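Local coordinates for protein N(G),N(G)-dimethylarginine dimethylaminohydrolase (Pseudomonas aeruginosa, PDB 1H70) that hydrolyses asymmetric dimethylarginine and monomethylarginine, inhibitors of nitric oxide synthase, to citrulline and a methylated amine, at residues Q141-A144 and I145-H149. The protein carries 1 engineered substitution. Numbering follows the deposited sequence.
Sequences QMIA and ILEKH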
# COMPACT_ATOMS: atom_id res chain seq x y z
N GLN A 141 1.28 -2.50 19.09
CA GLN A 141 1.42 -1.07 19.30
C GLN A 141 0.47 -0.31 18.38
O GLN A 141 -0.18 0.63 18.82
CB GLN A 141 2.87 -0.65 19.05
CG GLN A 141 3.78 -0.94 20.22
CD GLN A 141 5.17 -0.43 19.93
OE1 GLN A 141 5.32 0.68 19.43
NE2 GLN A 141 6.18 -1.25 20.20
N MET A 142 0.37 -0.73 17.12
CA MET A 142 -0.53 -0.08 16.17
C MET A 142 -1.99 -0.24 16.58
O MET A 142 -2.77 0.71 16.54
CB MET A 142 -0.30 -0.63 14.75
CG MET A 142 -1.19 0.03 13.70
SD MET A 142 -0.73 1.75 13.40
CE MET A 142 0.77 1.54 12.41
N ILE A 143 -2.38 -1.45 16.99
CA ILE A 143 -3.79 -1.62 17.38
C ILE A 143 -4.11 -0.73 18.59
O ILE A 143 -5.19 -0.12 18.65
CB ILE A 143 -4.13 -3.11 17.66
CG1 ILE A 143 -4.16 -3.86 16.31
CG2 ILE A 143 -5.47 -3.24 18.37
CD1 ILE A 143 -4.05 -5.35 16.41
N ALA A 144 -3.18 -0.61 19.54
CA ALA A 144 -3.42 0.23 20.73
C ALA A 144 -3.61 1.70 20.34
O ALA A 144 -4.49 2.39 20.89
CB ALA A 144 -2.29 0.06 21.76
N ILE A 145 -2.81 2.18 19.40
CA ILE A 145 -2.93 3.57 18.95
C ILE A 145 -4.27 3.79 18.27
O ILE A 145 -4.98 4.77 18.54
CB ILE A 145 -1.79 3.94 17.99
CG1 ILE A 145 -0.46 3.99 18.74
CG2 ILE A 145 -2.06 5.30 17.35
CD1 ILE A 145 0.76 3.91 17.79
N LEU A 146 -4.63 2.88 17.37
CA LEU A 146 -5.91 2.95 16.67
C LEU A 146 -7.04 2.98 17.70
O LEU A 146 -7.97 3.77 17.57
CB LEU A 146 -6.11 1.79 15.71
CG LEU A 146 -5.18 1.81 14.47
CD1 LEU A 146 -5.18 0.49 13.69
CD2 LEU A 146 -5.60 2.94 13.53
N GLU A 147 -6.96 2.13 18.72
CA GLU A 147 -8.02 2.10 19.75
C GLU A 147 -8.09 3.42 20.53
O GLU A 147 -9.20 3.87 20.85
CB GLU A 147 -7.87 0.89 20.67
CG GLU A 147 -8.26 -0.40 19.96
CD GLU A 147 -8.11 -1.67 20.79
OE1 GLU A 147 -7.60 -1.64 21.93
OE2 GLU A 147 -8.52 -2.72 20.26
N LYS A 148 -6.95 4.04 20.83
CA LYS A 148 -6.87 5.33 21.54
C LYS A 148 -7.65 6.38 20.75
O LYS A 148 -8.28 7.30 21.32
CB LYS A 148 -5.40 5.75 21.73
CG LYS A 148 -5.21 7.16 22.27
CD LYS A 148 -3.86 7.78 21.91
CE LYS A 148 -3.86 9.30 22.11
NZ LYS A 148 -2.50 9.90 21.85
N HIS A 149 -7.67 6.21 19.43
CA HIS A 149 -8.38 7.12 18.54
C HIS A 149 -9.77 6.63 18.11
O HIS A 149 -10.37 7.20 17.19
CB HIS A 149 -7.51 7.40 17.31
CG HIS A 149 -6.31 8.22 17.67
ND1 HIS A 149 -6.35 9.59 17.74
CD2 HIS A 149 -5.07 7.85 18.05
CE1 HIS A 149 -5.16 10.04 18.11
NE2 HIS A 149 -4.37 9.00 18.31
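M142 meets L146 one helical turn on, CG of the methionine lying 4.0 Å from CD1 of the leucine, the two side chains crossing at a slant. With the methionine CG anti to the backbone N (chi1 -179°), on the side of its own carbonyl, it comes alongside the leucine; further bends at chi2 and chi3 turn the thioether aside. On another flank, I143 and E147 run side by side in the same direction: the methyl CG2 of I143 sits 3.6 Å from OE2 of E147, while CG of the glutamate passes 3.3 Å from I143 O. I145 lays CG1 against the carbonyl of Q141, 3.4 Å from its O. Four successive helical bonds, each from an N-H to the carbonyl O four places back (I145 to Q141 through K148 to A144), hold these residues in register; the straightest runs from L146 N to M142 O at 3.0 Å, with 174° at the hydrogen. This is the last part of helix 136-148, the crossover helix of a beta-alpha-beta unit between strands 125-130 and 152-157. M142 and L146, both buried, face strand 125-130, on I128 and F126 respectively; M142 and I145 also touch I77 of strand 76-78. The amide of Q141 is held by E137 and by the backbone N of E109. H149 leaves helical geometry and closes the helix, its N bonded to I145 O at 3.2 Å. OE2 of E106 takes a salt bridge from K148 NZ and a hydrogen bond from H149 NE2.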